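Local structure of mitochondrial association factor 1 (Toxoplasma gondii, 6BXS) at residues 111-116 with 121-126; 96-101 with 141-146. The protein is a macro-domain protein of a parasite locus required for manipulating host mitochondria, in whose association it may take part. One frame throughout, in Å; residues are numbered along the deposited sequence.

Interaction 1: 111-116 with 121-126; sequences IDSGRF and ARSFAY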
# COMPACT_ATOMS: atom_id res chain seq x y z
N ILE A 111 -10.35 14.36 -4.17
CA ILE A 111 -11.10 14.78 -5.35
C ILE A 111 -12.15 13.73 -5.68
O ILE A 111 -11.95 12.54 -5.43
CB ILE A 111 -10.19 14.99 -6.59
CG1 ILE A 111 -9.30 13.77 -6.85
CG2 ILE A 111 -9.34 16.25 -6.44
CD1 ILE A 111 -9.84 12.84 -7.91
N ASP A 112 -13.27 14.17 -6.24
CA ASP A 112 -14.36 13.27 -6.59
C ASP A 112 -14.14 12.67 -7.97
O ASP A 112 -14.74 13.12 -8.96
CB ASP A 112 -15.71 14.00 -6.52
CG ASP A 112 -16.88 13.07 -6.77
OD1 ASP A 112 -16.71 11.84 -6.70
OD2 ASP A 112 -17.99 13.59 -7.02
N SER A 113 -13.28 11.66 -8.05
CA SER A 113 -12.94 11.04 -9.32
C SER A 113 -14.14 10.35 -9.97
O SER A 113 -14.18 10.18 -11.19
CB SER A 113 -11.81 10.02 -9.12
OG SER A 113 -12.09 9.16 -8.03
N GLY A 114 -15.13 9.98 -9.15
CA GLY A 114 -16.30 9.28 -9.64
C GLY A 114 -17.14 10.09 -10.61
O GLY A 114 -17.97 9.54 -11.34
N ARG A 115 -16.92 11.40 -10.63
CA ARG A 115 -17.68 12.28 -11.51
C ARG A 115 -17.21 12.17 -12.97
O ARG A 115 -17.96 12.50 -13.88
CB ARG A 115 -17.57 13.73 -11.04
CG ARG A 115 -18.48 14.69 -11.77
CD ARG A 115 -18.47 16.07 -11.14
NE ARG A 115 -19.18 17.04 -11.96
CZ ARG A 115 -19.21 18.35 -11.71
NH1 ARG A 115 -18.59 18.85 -10.66
NH2 ARG A 115 -19.88 19.16 -12.53
N PHE A 116 -15.98 11.71 -13.17
CA PHE A 116 -15.41 11.62 -14.51
C PHE A 116 -14.71 10.29 -14.80
O PHE A 116 -14.16 10.09 -15.88
CB PHE A 116 -14.41 12.76 -14.74
CG PHE A 116 -13.22 12.72 -13.83
CD1 PHE A 116 -12.12 11.93 -14.13
CD2 PHE A 116 -13.18 13.49 -12.68
CE1 PHE A 116 -11.02 11.89 -13.30
CE2 PHE A 116 -12.08 13.46 -11.85
CZ PHE A 116 -11.00 12.66 -12.16
N ALA A 121 -14.40 5.80 -7.67
CA ALA A 121 -15.53 6.56 -7.13
C ALA A 121 -15.04 7.82 -6.44
O ALA A 121 -15.64 8.89 -6.58
CB ALA A 121 -16.33 5.70 -6.17
N ARG A 122 -13.97 7.69 -5.67
CA ARG A 122 -13.37 8.82 -4.97
C ARG A 122 -11.90 8.52 -4.71
O ARG A 122 -11.53 7.36 -4.49
CB ARG A 122 -14.11 9.11 -3.67
CG ARG A 122 -13.89 10.51 -3.15
CD ARG A 122 -15.09 11.00 -2.38
NE ARG A 122 -15.02 12.44 -2.11
CZ ARG A 122 -15.79 13.37 -2.67
NH1 ARG A 122 -16.74 13.05 -3.54
NH2 ARG A 122 -15.62 14.65 -2.34
N SER A 123 -11.07 9.55 -4.74
CA SER A 123 -9.62 9.38 -4.64
C SER A 123 -9.00 10.32 -3.63
O SER A 123 -9.33 11.51 -3.58
CB SER A 123 -8.98 9.59 -6.01
OG SER A 123 -9.51 8.68 -6.96
N PHE A 124 -8.09 9.78 -2.83
CA PHE A 124 -7.44 10.52 -1.76
C PHE A 124 -5.92 10.43 -1.91
O PHE A 124 -5.42 9.55 -2.60
CB PHE A 124 -7.85 9.98 -0.39
CG PHE A 124 -9.34 9.99 -0.15
CD1 PHE A 124 -10.15 9.03 -0.72
CD2 PHE A 124 -9.91 10.96 0.66
CE1 PHE A 124 -11.52 9.04 -0.49
CE2 PHE A 124 -11.27 10.97 0.89
CZ PHE A 124 -12.08 10.01 0.32
N ALA A 125 -5.21 11.34 -1.25
CA ALA A 125 -3.76 11.28 -1.19
C ALA A 125 -3.25 11.85 0.13
O ALA A 125 -3.94 12.63 0.78
CB ALA A 125 -3.14 12.00 -2.37
N TYR A 126 -2.03 11.46 0.49
CA TYR A 126 -1.45 11.83 1.77
C TYR A 126 0.05 11.61 1.72
O TYR A 126 0.51 10.56 1.27
CB TYR A 126 -2.09 11.01 2.90
CG TYR A 126 -1.55 11.26 4.30
CD1 TYR A 126 -0.33 10.75 4.71
CD2 TYR A 126 -2.29 11.98 5.23
CE1 TYR A 126 0.16 10.97 5.98
CE2 TYR A 126 -1.82 12.21 6.51
CZ TYR A 126 -0.59 11.69 6.88
OH TYR A 126 -0.12 11.91 8.16
O HOH W 1 -17.98 10.30 -4.45
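I111 and S123 form an antiparallel hydrogen-bonded pair that ties the short edge strand 109-111 to strand 120-126. I111 N donates to S123 O at 3.1 Å, and S123 N returns a bond to I111 O at 3.2 Å; both N-H...O angles are 166°. Past this pair the chain leaves the sheet: D112 is the centre of an inverse gamma turn, and a 3-10 segment follows at 113-115. A weak, bent bond runs from G114 N to A121 O, 2.8 Å long, where the 3-10 segment passes the start of the strand. A121 and R122 both face I151, a classic beta bulge between strands 120-126 and 147-152, beside the 109-111 edge of the mixed macro-domain sheet. Hydroxyls supply a second link, S113 OG lying 2.8 Å from S123 OG; H150 ND1 also hydrogen-bonds to S123 OG. The charged pair is looser. D112 OD1 and R122 NH1 are 3.4 Å apart in a salt bridge, the planes inclined by 30°; the side chains cross at about a right angle, NH1 lying against D112 CG, 3.2 Å away. A water accepts from NH1 and donates to OD1. With CG anti to the backbone N (chi1 -159°), the extended R122 chain passes I111 O, and D112 CA lies over the rim of one guanidinium face, while NE pairs with E110. Apolar contact is slight: I111 CD1 reaches S123 CB at 3.9 Å.

Interaction 2: 96-101 with 141-146; sequences RLLHDA and GKNVGA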
# COMPACT_ATOMS: atom_id res chain seq x y z
N ARG A 96 -2.12 14.57 -10.04
CA ARG A 96 -2.81 15.76 -9.56
C ARG A 96 -2.95 15.76 -8.04
O ARG A 96 -2.73 16.78 -7.39
CB ARG A 96 -4.19 15.87 -10.21
CG ARG A 96 -4.16 16.11 -11.71
CD ARG A 96 -5.54 15.90 -12.32
NE ARG A 96 -5.50 15.93 -13.78
CZ ARG A 96 -6.46 15.46 -14.57
NH1 ARG A 96 -7.55 14.91 -14.04
NH2 ARG A 96 -6.34 15.53 -15.89
N LEU A 97 -3.32 14.62 -7.48
CA LEU A 97 -3.53 14.50 -6.04
C LEU A 97 -2.24 14.68 -5.25
O LEU A 97 -2.25 15.26 -4.16
CB LEU A 97 -4.16 13.15 -5.70
CG LEU A 97 -5.68 13.03 -5.85
CD1 LEU A 97 -6.12 11.60 -5.58
CD2 LEU A 97 -6.39 14.00 -4.91
N LEU A 98 -1.13 14.18 -5.78
CA LEU A 98 0.15 14.31 -5.11
C LEU A 98 0.57 15.77 -5.02
O LEU A 98 1.14 16.20 -4.01
CB LEU A 98 1.23 13.50 -5.83
CG LEU A 98 2.64 13.63 -5.25
CD1 LEU A 98 2.66 13.31 -3.75
CD2 LEU A 98 3.62 12.73 -5.99
N HIS A 99 0.30 16.53 -6.07
CA HIS A 99 0.58 17.96 -6.07
C HIS A 99 -0.18 18.65 -4.95
O HIS A 99 0.39 19.47 -4.22
CB HIS A 99 0.21 18.59 -7.42
CG HIS A 99 1.27 18.44 -8.47
ND1 HIS A 99 1.00 18.04 -9.76
CD2 HIS A 99 2.61 18.65 -8.42
CE1 HIS A 99 2.12 18.00 -10.46
NE2 HIS A 99 3.11 18.36 -9.67
N ASP A 100 -1.45 18.30 -4.79
CA ASP A 100 -2.27 18.84 -3.70
C ASP A 100 -1.73 18.38 -2.35
O ASP A 100 -1.67 19.17 -1.40
CB ASP A 100 -3.73 18.40 -3.85
CG ASP A 100 -4.37 18.95 -5.11
OD1 ASP A 100 -3.88 19.96 -5.65
OD2 ASP A 100 -5.39 18.37 -5.56
N ALA A 101 -1.36 17.11 -2.25
CA ALA A 101 -0.87 16.55 -0.99
C ALA A 101 0.41 17.24 -0.55
O ALA A 101 0.61 17.49 0.64
CB ALA A 101 -0.65 15.05 -1.14
N GLY A 141 14.40 7.53 -6.24
CA GLY A 141 13.32 7.57 -7.20
C GLY A 141 12.39 8.71 -6.82
O GLY A 141 12.44 9.19 -5.69
N LYS A 142 11.56 9.16 -7.76
CA LYS A 142 10.71 10.32 -7.52
C LYS A 142 9.33 9.89 -7.02
O LYS A 142 8.88 8.78 -7.28
CB LYS A 142 10.59 11.17 -8.79
CG LYS A 142 9.41 10.84 -9.70
CD LYS A 142 9.42 11.71 -10.94
CE LYS A 142 8.29 11.34 -11.90
NZ LYS A 142 8.46 9.96 -12.45
N ASN A 143 8.68 10.80 -6.30
CA ASN A 143 7.35 10.58 -5.72
C ASN A 143 7.35 9.51 -4.63
O ASN A 143 6.31 8.92 -4.33
CB ASN A 143 6.34 10.20 -6.80
CG ASN A 143 6.27 11.22 -7.92
OD1 ASN A 143 6.42 12.42 -7.69
ND2 ASN A 143 6.06 10.74 -9.14
N VAL A 144 8.51 9.27 -4.03
CA VAL A 144 8.62 8.32 -2.93
C VAL A 144 7.87 8.84 -1.71
O VAL A 144 7.93 10.03 -1.39
CB VAL A 144 10.09 8.06 -2.55
CG1 VAL A 144 10.19 7.21 -1.29
CG2 VAL A 144 10.82 7.38 -3.71
N GLY A 145 7.16 7.94 -1.03
CA GLY A 145 6.38 8.31 0.14
C GLY A 145 4.97 8.75 -0.23
O GLY A 145 4.12 8.91 0.64
N ALA A 146 4.74 8.97 -1.52
CA ALA A 146 3.41 9.34 -2.00
C ALA A 146 2.44 8.19 -1.77
O ALA A 146 2.70 7.06 -2.21
CB ALA A 146 3.46 9.71 -3.48
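L98 carries the whole helical side of this contact, its two methyl groups meeting A146 and N143 of the loop 141-146. The closely fitted part is apolar: L98 CD1 lies 3.7 Å from A146 CB, and CD2 of the same leucine is 3.9 Å from that methyl, so both methyls of the fork rest against the alanine CB. L98 and A146 are both buried, and each side chain leaves its backbone toward the other segment. With CG anti to the backbone N (chi1 177°), the leucine extends from the helix far enough to bridge the 6.7 Å between L98 CA and A146 CA.

CD2 also meets a more polar neighbour, the partly exposed N143. L98 CD2 approaches N143 OD1 at 3.3 Å and N143 CG at 3.6 Å, a van der Waals contact with the amide, whose ND2 instead donates to Y53 O. K142, just before it, is exposed, its NZ also bonded to Y53 O. No hydrogen bond joins the two segments, and the summed buried area is a modest 118 Å².

The loop holds its own shape: N143 to A146 form a type II beta turn, closed by A146 N to N143 O at 3.2 Å, with G145 at positive phi. This turn leads from helix 137-140 into strand 147-152; V144 packs on A185 and T189 of helix 179-202, while L98 of helix 83-103 also touches V127, just beyond strand 120-126.

Overall arrangement
Helix 83-103 connects the two contacts, whose centres are about 15 Å apart. Adjacent leucines serve them: L98 meets the loop of interaction 2, whereas L97 packs on the strands of interaction 1, with L97 CD2 3.5 Å from I111 CG1 and L97 CD1 3.5 Å from S123 CB. L97 CB also lies 3.7 Å from A125 CB. In sequence, interaction 1 is nested inside the loop closed by interaction 2. Strand 147-152, which follows the turn at 141-146, then pairs with strand 120-126 in the same sheet. Interaction 1 lies farther out, about 17 Å from the chain centre to its centre, against about 14 Å for interaction 2.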